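Local coordinates for protein GrgF (Penicillium sp. sh18, PDB 6LZH) that acts as a polyketide transferase of the alpha/beta-hydrolase fold in the biosynthesis of the fungal polyketide gregatin A, at residues L249-F252 with E253-E257; D286-K289 with R290-F294; L186-A189 with A190-P194; A88-L91 with H92-V95. One frame throughout, in Å; residues are numbered along the deposited sequence.

Overall arrangement
Each of the four contacts is local, between side chains three to five residues apart along a helix or at its end, so none closes a long loop, and along the chain they stand in series without nesting or crossing. Contact 4 comes first, in helix 84-99, which packs on the central sheet and meets the second subunit. Contact 3 opens helix 187-198, inserted between strands 133-137 and 232-237, beside the active-site residues. Contact 1 ends helix 245-254, the crossover between strands 232-237 and 259-264, and contact 2 finishes helix 277-292 and the chain itself. Contacts 1 and 2 come to about 8 Å at their nearest atoms, whereas contacts 2 and 3 have centres about 35 Å apart.

Contact 1: residues L249-F252 with E253-E257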
loop_
_atom_site.group_PDB
_atom_site.type_symbol
_atom_site.label_atom_id
_atom_site.label_comp_id
_atom_site.label_asym_id
_atom_site.label_seq_id
_atom_site.Cartn_x
_atom_site.Cartn_y
_atom_site.Cartn_z
ATOM N N LEU A 249 -21.998 -0.770 4.855
ATOM C CA LEU A 249 -22.776 -1.867 4.281
ATOM C C LEU A 249 -22.237 -2.255 2.916
ATOM O O LEU A 249 -22.263 -3.435 2.548
ATOM C CB LEU A 249 -24.249 -1.475 4.181
ATOM C CG LEU A 249 -24.883 -1.254 5.567
ATOM C CD1 LEU A 249 -26.383 -1.016 5.466
ATOM C CD2 LEU A 249 -24.566 -2.435 6.492
ATOM N N ASN A 250 -21.713 -1.280 2.174
ATOM C CA ASN A 250 -21.031 -1.586 0.922
ATOM C C ASN A 250 -19.852 -2.517 1.168
ATOM O O ASN A 250 -19.673 -3.516 0.463
ATOM C CB ASN A 250 -20.585 -0.280 0.254
ATOM C CG ASN A 250 -21.740 0.422 -0.474
ATOM O OD1 ASN A 250 -22.781 -0.195 -0.729
ATOM N ND2 ASN A 250 -21.559 1.699 -0.820
ATOM N N CYS A 251 -19.062 -2.230 2.199
ATOM C CA CYS A 251 -17.966 -3.126 2.546
ATOM C C CYS A 251 -18.491 -4.517 2.911
ATOM O O CYS A 251 -17.978 -5.538 2.425
ATOM C CB CYS A 251 -17.147 -2.514 3.682
ATOM S SG CYS A 251 -15.654 -3.456 4.112
ATOM N N PHE A 252 -19.521 -4.577 3.764
ATOM C CA PHE A 252 -20.112 -5.871 4.110
ATOM C C PHE A 252 -20.575 -6.616 2.862
ATOM O O PHE A 252 -20.395 -7.835 2.755
ATOM C CB PHE A 252 -21.281 -5.700 5.081
ATOM C CG PHE A 252 -21.776 -7.008 5.675
ATOM C CD1 PHE A 252 -21.108 -7.582 6.750
ATOM C CD2 PHE A 252 -22.886 -7.665 5.157
ATOM C CE1 PHE A 252 -21.516 -8.784 7.293
ATOM C CE2 PHE A 252 -23.330 -8.894 5.716
ATOM C CZ PHE A 252 -22.626 -9.447 6.781
ATOM N N GLU A 253 -21.158 -5.898 1.902
ATOM C CA GLU A 253 -21.650 -6.562 0.702
ATOM C C GLU A 253 -20.509 -7.172 -0.104
ATOM O O GLU A 253 -20.688 -8.227 -0.720
ATOM C CB GLU A 253 -22.473 -5.580 -0.133
ATOM C CG GLU A 253 -23.805 -5.255 0.546
ATOM C CD GLU A 253 -24.706 -4.334 -0.248
ATOM O OE1 GLU A 253 -25.231 -4.771 -1.294
ATOM O OE2 GLU A 253 -24.909 -3.182 0.189
ATOM N N HIS A 254 -19.316 -6.561 -0.066
ATOM C CA HIS A 254 -18.152 -7.092 -0.777
ATOM C C HIS A 254 -17.519 -8.287 -0.077
ATOM O O HIS A 254 -16.757 -9.028 -0.706
ATOM C CB HIS A 254 -17.095 -5.998 -0.957
ATOM C CG HIS A 254 -17.403 -5.045 -2.065
ATOM N ND1 HIS A 254 -18.229 -3.955 -1.903
ATOM C CD2 HIS A 254 -16.999 -5.022 -3.358
ATOM C CE1 HIS A 254 -18.315 -3.296 -3.046
ATOM N NE2 HIS A 254 -17.579 -3.924 -3.946
ATOM N N MET A 255 -17.816 -8.499 1.201
ATOM C CA MET A 255 -17.261 -9.646 1.896
ATOM C C MET A 255 -18.007 -10.937 1.526
ATOM O O MET A 255 -19.169 -10.927 1.106
ATOM C CB MET A 255 -17.307 -9.416 3.414
ATOM C CG MET A 255 -16.417 -8.244 3.851
ATOM S SD MET A 255 -16.893 -7.515 5.434
ATOM C CE MET A 255 -16.642 -8.887 6.545
ATOM N N LYS A 256 -17.319 -12.061 1.693
ATOM C CA LYS A 256 -17.927 -13.374 1.512
ATOM C C LYS A 256 -18.371 -13.971 2.851
ATOM O O LYS A 256 -17.897 -13.577 3.925
ATOM C CB LYS A 256 -16.950 -14.327 0.829
ATOM C CG LYS A 256 -16.655 -13.995 -0.641
ATOM C CD LYS A 256 -15.375 -14.714 -1.064
ATOM C CE LYS A 256 -15.418 -15.231 -2.487
ATOM N NZ LYS A 256 -15.394 -14.133 -3.490
ATOM N N GLU A 257 -19.279 -14.953 2.774
ATOM C CA GLU A 257 -19.609 -15.766 3.944
ATOM C C GLU A 257 -18.394 -16.607 4.329
ATOM O O GLU A 257 -17.604 -16.986 3.465
ATOM C CB GLU A 257 -20.803 -16.684 3.654
ATOM C CG GLU A 257 -22.154 -15.968 3.453
ATOM C CD GLU A 257 -22.624 -15.255 4.702
ATOM O OE1 GLU A 257 -22.213 -15.666 5.819
ATOM O OE2 GLU A 257 -23.413 -14.295 4.565
#
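Met255 turns its sulfur back against the helix it has just left, and there it meets both Cys251 and Phe252. This is the tightly packed side of the turn, where Cys251 and Met255 are buried and SD of Met255 comes within 3.8 Å of CA of Phe252. The same SD lies 4.4 Å from SG of Cys251. A Met-aromatic contact results, the SD of Met255 standing 5.4 Å from the centroid of the Phe252 ring and approaching it obliquely. The ring reaches this place because its CG is anti to the backbone N (chi1 -170°), while the methionine chain bends at its last torsion. Strand 232-237 lines the same side, with Met234 touching all three residues.

The other side is polar and faces solvent, with Glu253 and His254 exposed. Asn250 and Glu253 have their flat ends turned 48° apart, with OD1 of Asn250 and OE2 of Glu253 at 3.8 Å, a separation that marks proximity and little more. His254, in contrast, is held: its ND1 donates to Asn250 O at 2.8 Å along a nearly straight line (170°), the oxygen lying close to the ring plane. The backbone N of His254 reaches the same Asn250 O at 3.1 Å from the opposite face of the carbonyl, so one oxygen serves two donors.

Where the helix stops, Met255 N bonds to Phe252 O at 3.1 Å from well above the carbonyl plane. Lys259 donates to Phe252 O and Met255 O. Carbonyl oxygens at this helix end thus take histidine and lysine N-H groups as well as backbone amides, consistent with their partial negative charge.

Contact 2: residues D286-K289 with R290-F294; sequences DFLK and RHMAF
Asp286 and Arg290, one helical turn apart, carry the ionic part of the contact. NE of Arg290 donates to OD2 of Asp286 at 2.8 Å, with the N-H pointing almost straight at it (163°). The oxygen lies in the guanidinium plane, yet the arginine meets it from above the plane of the carboxylate. A water closes the side of this bridge, donating to Asp286 OD2 at 2.8 Å and accepting from Arg290 NH2 at the same 2.8 Å. Glu260 gives the guanidinium a second acid through NH2 and also bonds to NE2 of His291.

Aromatic contacts form two pairs. Phe287 CE1 and His291 CD2 approach to 3.3 Å with their rings inclined at 53°, an oblique meeting. Phe294 turns its ring back over the preceding turn, its CG lodged between the backbone N and the carbonyl carbon (chi1 68°). That brings one ring face under Lys289, whose CG makes a CH-pi contact 3.8 Å from the centroid of the Phe294 ring.

Apolar packing involves Leu288, with CB 4.0 Å from Phe294 CZ on one flank and CD2 4.2 Å from Met292 CE on another. Leu288 and Met292 also rest on strands 108-114 and 133-137.

In the backbone, regular bonding back to Asp286, Phe287 and Leu288 gives way to weak bonds from Ala293 N and Phe294 N, both onto Lys289 O, as Ala293 takes a positive phi. With a polar outer face and an apolar face on strands 108-114 and 133-137, this is an amphipathic helix, here the C-terminal one packed on the sheet of the alpha/beta-hydrolase fold.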
loop_
_atom_site.group_PDB
_atom_site.type_symbol
_atom_site.label_atom_id
_atom_site.label_comp_id
_atom_site.label_asym_id
_atom_site.label_seq_id
_atom_site.Cartn_x
_atom_site.Cartn_y
_atom_site.Cartn_z
ATOM N N ASP A 286 -21.092 -13.629 21.803
ATOM C CA ASP A 286 -21.737 -14.824 21.263
ATOM C C ASP A 286 -21.147 -15.198 19.904
ATOM O O ASP A 286 -20.901 -16.378 19.623
ATOM C CB ASP A 286 -23.248 -14.589 21.146
ATOM C CG ASP A 286 -24.007 -15.864 20.845
ATOM O OD1 ASP A 286 -24.070 -16.727 21.742
ATOM O OD2 ASP A 286 -24.513 -16.024 19.706
ATOM N N PHE A 287 -20.911 -14.198 19.053
ATOM C CA PHE A 287 -20.223 -14.428 17.785
ATOM C C PHE A 287 -18.883 -15.114 18.009
ATOM O O PHE A 287 -18.575 -16.125 17.374
ATOM C CB PHE A 287 -20.037 -13.095 17.062
ATOM C CG PHE A 287 -19.135 -13.171 15.864
ATOM C CD1 PHE A 287 -19.608 -13.639 14.650
ATOM C CD2 PHE A 287 -17.810 -12.762 15.946
ATOM C CE1 PHE A 287 -18.768 -13.700 13.528
ATOM C CE2 PHE A 287 -16.968 -12.824 14.816
ATOM C CZ PHE A 287 -17.444 -13.292 13.632
ATOM N N LEU A 288 -18.073 -14.572 18.919
ATOM C CA LEU A 288 -16.775 -15.171 19.218
ATOM C C LEU A 288 -16.914 -16.581 19.784
ATOM O O LEU A 288 -16.120 -17.469 19.444
ATOM C CB LEU A 288 -16.000 -14.277 20.188
ATOM C CG LEU A 288 -15.577 -12.883 19.654
ATOM C CD1 LEU A 288 -14.878 -12.050 20.724
ATOM C CD2 LEU A 288 -14.683 -12.972 18.405
ATOM N N LYS A 289 -17.892 -16.801 20.674
ATOM C CA LYS A 289 -18.059 -18.130 21.269
ATOM C C LYS A 289 -18.444 -19.152 20.211
ATOM O O LYS A 289 -17.912 -20.267 20.193
ATOM C CB LYS A 289 -19.114 -18.093 22.384
ATOM C CG LYS A 289 -18.637 -17.443 23.667
ATOM C CD LYS A 289 -19.750 -17.370 24.720
ATOM C CE LYS A 289 -19.332 -18.121 25.978
ATOM N NZ LYS A 289 -20.152 -17.794 27.184
ATOM N N ARG A 290 -19.350 -18.776 19.306
ATOM C CA ARG A 290 -19.800 -19.702 18.276
ATOM C C ARG A 290 -18.679 -20.060 17.299
ATOM O O ARG A 290 -18.546 -21.223 16.907
ATOM C CB ARG A 290 -21.004 -19.103 17.533
ATOM C CG ARG A 290 -22.265 -19.009 18.386
ATOM C CD ARG A 290 -23.483 -18.596 17.551
ATOM N NE ARG A 290 -23.546 -17.149 17.347
ATOM C CZ ARG A 290 -23.167 -16.529 16.232
ATOM N NH1 ARG A 290 -22.704 -17.213 15.190
ATOM N NH2 ARG A 290 -23.270 -15.216 16.145
ATOM N N HIS A 291 -17.845 -19.092 16.915
ATOM C CA HIS A 291 -16.872 -19.339 15.853
ATOM C C HIS A 291 -15.504 -19.785 16.360
ATOM O O HIS A 291 -14.785 -20.485 15.636
ATOM C CB HIS A 291 -16.714 -18.084 14.987
ATOM C CG HIS A 291 -17.876 -17.849 14.073
ATOM N ND1 HIS A 291 -18.092 -18.605 12.939
ATOM C CD2 HIS A 291 -18.891 -16.954 14.131
ATOM C CE1 HIS A 291 -19.196 -18.189 12.340
ATOM N NE2 HIS A 291 -19.703 -17.190 13.047
ATOM N N MET A 292 -15.099 -19.367 17.554
ATOM C CA MET A 292 -13.844 -19.829 18.144
ATOM C C MET A 292 -14.043 -20.973 19.135
ATOM O O MET A 292 -13.056 -21.477 19.684
ATOM C CB MET A 292 -13.122 -18.664 18.832
ATOM C CG MET A 292 -12.881 -17.458 17.922
ATOM S SD MET A 292 -11.462 -16.413 18.397
ATOM C CE MET A 292 -12.002 -15.816 20.012
ATOM N N ALA A 293 -15.297 -21.374 19.387
ATOM C CA ALA A 293 -15.662 -22.529 20.208
ATOM C C ALA A 293 -15.139 -22.441 21.637
ATOM O O ALA A 293 -14.118 -23.056 21.966
ATOM C CB ALA A 293 -15.175 -23.827 19.553
ATOM N N PHE A 294 -15.829 -21.681 22.491
ATOM C CA PHE A 294 -15.514 -21.617 23.915
ATOM C C PHE A 294 -16.730 -21.160 24.727
ATOM O O PHE A 294 -17.793 -20.895 24.151
ATOM C CB PHE A 294 -14.320 -20.687 24.171
ATOM C CG PHE A 294 -14.596 -19.221 23.900
ATOM C CD1 PHE A 294 -14.341 -18.679 22.649
ATOM C CD2 PHE A 294 -15.070 -18.382 24.908
ATOM C CE1 PHE A 294 -14.571 -17.319 22.390
ATOM C CE2 PHE A 294 -15.299 -17.034 24.666
ATOM C CZ PHE A 294 -15.050 -16.498 23.393
HETATM O O HOH W 1 -25.026 -13.945 17.964
#

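Contact 3: residues L186-A189 with A190-P194; sequences LQLA and AEMMP
Ala190, Glu191, Met192 and Met193 each send a backbone N-H back to the carbonyl four residues earlier, on Leu186 through Ala189, while Pro194 brings no such donor and the helix kinks there. The bond from Ala190 N to Leu186 O, 2.9 Å long, begins the series.

Among the side chains, Glu191 lies against Gln187. Its OE1 sits 3.5 Å from CG of Gln187, so the carboxylate rests against the aliphatic part of its neighbour, and the amide and carboxylate planes differ by 33°. The two terminal groups do not bond: OE1 of Gln187 is 3.9 Å from OE1 of Glu191, oxygen near oxygen. The other branch, OE2, makes a weak hydrogen bond with Ser242. With an alanine in place of Glu191, the Ser242 hydroxyl would probably lose this weak partner and the Gln187 side chain would be freer to turn.

Leu188 and Met192 form the apolar pair. With the leucine CG anti to the backbone N (chi1 172°), its CD2 is carried to where it touches CG of Met192 at 4.1 Å. The Met192 CG also lies 3.1 Å from Leu188 O, close over the backbone, before two bends lead its sulfur away from this turn.

These two residues bring the helix to the catalytic machinery: Met192 touches His269, and the Leu188 side chain comes within about 4 Å of that of Cys115, both probably active-site residues. Helix 187-198, on the segment inserted between strands 133-137 and 232-237, thus stands near the elbow joining strand 108-114 to helix 116-127 and beside the loop that follows strand 232-237.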
loop_
_atom_site.group_PDB
_atom_site.type_symbol
_atom_site.label_atom_id
_atom_site.label_comp_id
_atom_site.label_asym_id
_atom_site.label_seq_id
_atom_site.Cartn_x
_atom_site.Cartn_y
_atom_site.Cartn_z
ATOM N N LEU A 186 -10.920 14.946 5.842
ATOM C CA LEU A 186 -10.810 15.088 7.288
ATOM C C LEU A 186 -12.135 15.376 7.989
ATOM O O LEU A 186 -12.121 15.743 9.170
ATOM C CB LEU A 186 -9.801 16.192 7.628
ATOM C CG LEU A 186 -8.320 15.837 7.433
ATOM C CD1 LEU A 186 -7.426 16.797 8.206
ATOM C CD2 LEU A 186 -8.053 14.391 7.848
ATOM N N GLN A 187 -13.280 15.204 7.319
ATOM C CA GLN A 187 -14.536 15.596 7.960
ATOM C C GLN A 187 -14.882 14.688 9.137
ATOM O O GLN A 187 -15.380 15.168 10.164
ATOM C CB GLN A 187 -15.690 15.622 6.956
ATOM C CG GLN A 187 -16.817 16.548 7.415
ATOM C CD GLN A 187 -17.914 16.729 6.392
ATOM O OE1 GLN A 187 -18.567 17.771 6.337
ATOM N NE2 GLN A 187 -18.129 15.704 5.576
ATOM N N LEU A 188 -14.643 13.379 9.011
ATOM C CA LEU A 188 -14.866 12.498 10.155
ATOM C C LEU A 188 -14.074 12.980 11.361
ATOM O O LEU A 188 -14.588 13.025 12.488
ATOM C CB LEU A 188 -14.472 11.060 9.823
ATOM C CG LEU A 188 -14.518 10.157 11.067
ATOM C CD1 LEU A 188 -14.978 8.829 10.647
ATOM C CD2 LEU A 188 -13.184 10.010 11.799
ATOM N N ALA A 189 -12.796 13.299 11.140
ATOM C CA ALA A 189 -11.935 13.756 12.225
ATOM C C ALA A 189 -12.456 15.059 12.818
ATOM O O ALA A 189 -12.581 15.199 14.041
ATOM C CB ALA A 189 -10.497 13.924 11.717
ATOM N N ALA A 190 -12.795 16.020 11.957
ATOM C CA ALA A 190 -13.267 17.308 12.447
ATOM C C ALA A 190 -14.617 17.183 13.144
ATOM O O ALA A 190 -14.934 17.990 14.027
ATOM C CB ALA A 190 -13.338 18.299 11.286
ATOM N N GLU A 191 -15.421 16.183 12.761
ATOM C CA GLU A 191 -16.714 15.958 13.406
ATOM C C GLU A 191 -16.561 15.265 14.750
ATOM O O GLU A 191 -17.300 15.563 15.694
ATOM C CB GLU A 191 -17.615 15.107 12.513
ATOM C CG GLU A 191 -18.575 15.887 11.660
ATOM C CD GLU A 191 -19.133 15.047 10.531
ATOM O OE1 GLU A 191 -19.529 15.627 9.499
ATOM O OE2 GLU A 191 -19.165 13.805 10.682
ATOM N N MET A 192 -15.638 14.312 14.845
ATOM C CA MET A 192 -15.500 13.548 16.079
ATOM C C MET A 192 -14.778 14.342 17.157
ATOM O O MET A 192 -15.124 14.230 18.340
ATOM C CB MET A 192 -14.774 12.233 15.800
ATOM C CG MET A 192 -15.578 11.296 14.915
ATOM S SD MET A 192 -16.944 10.552 15.834
ATOM C CE MET A 192 -18.307 11.638 15.399
ATOM N N MET A 193 -13.787 15.149 16.768
ATOM C CA MET A 193 -12.926 15.829 17.738
ATOM C C MET A 193 -13.698 16.621 18.792
ATOM O O MET A 193 -13.428 16.433 19.990
ATOM C CB MET A 193 -11.919 16.716 16.983
ATOM C CG MET A 193 -11.347 17.882 17.801
ATOM S SD MET A 193 -10.289 18.985 16.826
ATOM C CE MET A 193 -11.495 19.826 15.801
ATOM N N PRO A 194 -14.663 17.482 18.445
ATOM C CA PRO A 194 -15.357 18.232 19.507
ATOM C C PRO A 194 -16.157 17.350 20.454
ATOM O O PRO A 194 -16.208 17.645 21.651
ATOM C CB PRO A 194 -16.259 19.189 18.718
ATOM C CG PRO A 194 -15.644 19.278 17.377
ATOM C CD PRO A 194 -15.122 17.911 17.116
#

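Contact 4: residues A88-L91 with H92-V95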
loop_
_atom_site.group_PDB
_atom_site.type_symbol
_atom_site.label_atom_id
_atom_site.label_comp_id
_atom_site.label_asym_id
_atom_site.label_seq_id
_atom_site.Cartn_x
_atom_site.Cartn_y
_atom_site.Cartn_z
ATOM N N ALA A 88 -1.997 -2.872 9.395
ATOM C CA ALA A 88 -2.433 -4.255 9.245
ATOM C C ALA A 88 -1.255 -5.201 9.389
ATOM O O ALA A 88 -1.369 -6.252 10.027
ATOM C CB ALA A 88 -3.101 -4.457 7.880
ATOM N N GLU A 89 -0.120 -4.861 8.761
ATOM C CA GLU A 89 1.077 -5.682 8.916
ATOM C C GLU A 89 1.445 -5.823 10.383
ATOM O O GLU A 89 1.822 -6.907 10.840
ATOM C CB GLU A 89 2.238 -5.064 8.146
ATOM C CG GLU A 89 2.246 -5.367 6.669
ATOM C CD GLU A 89 3.480 -4.782 6.012
ATOM O OE1 GLU A 89 4.597 -5.307 6.220
ATOM O OE2 GLU A 89 3.327 -3.769 5.331
ATOM N N HIS A 90 1.329 -4.733 11.135
ATOM C CA HIS A 90 1.707 -4.769 12.540
ATOM C C HIS A 90 0.774 -5.666 13.340
ATOM O O HIS A 90 1.194 -6.257 14.336
ATOM C CB HIS A 90 1.737 -3.348 13.088
ATOM C CG HIS A 90 2.916 -2.557 12.619
ATOM N ND1 HIS A 90 3.053 -1.205 12.855
ATOM C CD2 HIS A 90 4.020 -2.934 11.925
ATOM C CE1 HIS A 90 4.189 -0.783 12.328
ATOM N NE2 HIS A 90 4.795 -1.812 11.759
ATOM N N LEU A 91 -0.485 -5.804 12.907
ATOM C CA LEU A 91 -1.389 -6.747 13.566
ATOM C C LEU A 91 -0.948 -8.191 13.351
ATOM O O LEU A 91 -1.156 -9.038 14.230
ATOM C CB LEU A 91 -2.815 -6.560 13.065
ATOM C CG LEU A 91 -3.579 -5.384 13.662
ATOM C CD1 LEU A 91 -4.943 -5.275 12.987
ATOM C CD2 LEU A 91 -3.751 -5.554 15.184
ATOM N N HIS A 92 -0.329 -8.495 12.205
ATOM C CA HIS A 92 0.300 -9.811 12.052
ATOM C C HIS A 92 1.437 -9.994 13.062
ATOM O O HIS A 92 1.632 -11.086 13.611
ATOM C CB HIS A 92 0.854 -10.001 10.640
ATOM C CG HIS A 92 -0.096 -9.643 9.538
ATOM N ND1 HIS A 92 -1.463 -9.794 9.647
ATOM C CD2 HIS A 92 0.130 -9.133 8.300
ATOM C CE1 HIS A 92 -2.038 -9.405 8.520
ATOM N NE2 HIS A 92 -1.094 -9.006 7.684
ATOM N N ASP A 93 2.210 -8.940 13.306
ATOM C CA ASP A 93 3.281 -9.041 14.294
ATOM C C ASP A 93 2.704 -9.165 15.698
ATOM O O ASP A 93 3.258 -9.877 16.550
ATOM C CB ASP A 93 4.212 -7.823 14.188
ATOM C CG ASP A 93 4.936 -7.763 12.852
ATOM O OD1 ASP A 93 5.042 -8.830 12.207
ATOM O OD2 ASP A 93 5.384 -6.648 12.444
ATOM N N ALA A 94 1.576 -8.506 15.947
ATOM C CA ALA A 94 0.911 -8.650 17.239
ATOM C C ALA A 94 0.414 -10.078 17.448
ATOM O O ALA A 94 0.574 -10.642 18.538
ATOM C CB ALA A 94 -0.242 -7.647 17.339
ATOM N N VAL A 95 -0.174 -10.688 16.410
ATOM C CA VAL A 95 -0.624 -12.077 16.514
ATOM C C VAL A 95 0.565 -12.992 16.825
ATOM O O VAL A 95 0.488 -13.860 17.703
ATOM C CB VAL A 95 -1.350 -12.501 15.221
ATOM C CG1 VAL A 95 -1.436 -14.037 15.104
ATOM C CG2 VAL A 95 -2.735 -11.856 15.119
#
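The carbonyl oxygen of Ala88 accepts the backbone N-H of His92, at 3.3 Å from Ala88 O to His92 N, and also lies over the His92 ring, 3.4 Å above its plane and over its centre. The ring folds back across the preceding turn because its CG is anti to its own carbonyl carbon (chi1 -48°).

Glu89 follows, its CA 3.6 Å from CD2 of His92 and its O accepting from Asp93 N at 3.2 Å. The acids Glu89 and Asp93, with OE1 and OD2 at 6.4 Å, share one partner: Arg161 of the second subunit forms salt bridges with both. That subunit also supplies Tyr213, whose hydroxyl hydrogen-bonds NE2 of His92; an alanine at His92 would probably leave that hydroxyl without its mate and the Ala88 carbonyl without its ring cover.

His90 comes next to Asp93, CD2 and OD2 being 4.0 Å apart with ring and carboxylate planes at 33°, while its NE2 bonds Asp17. Leu91 ends the segment: Val95 N bonds to Leu91 O at 2.9 Å, and the leucine side chain packs against helix 116-127 and strand 32-38.

The chemistry is thus divided by face, apolar towards the sheet, and polar, with two acids and a histidine, towards the second subunit, where one arginine probably offsets the mutual repulsion of the two carboxylates.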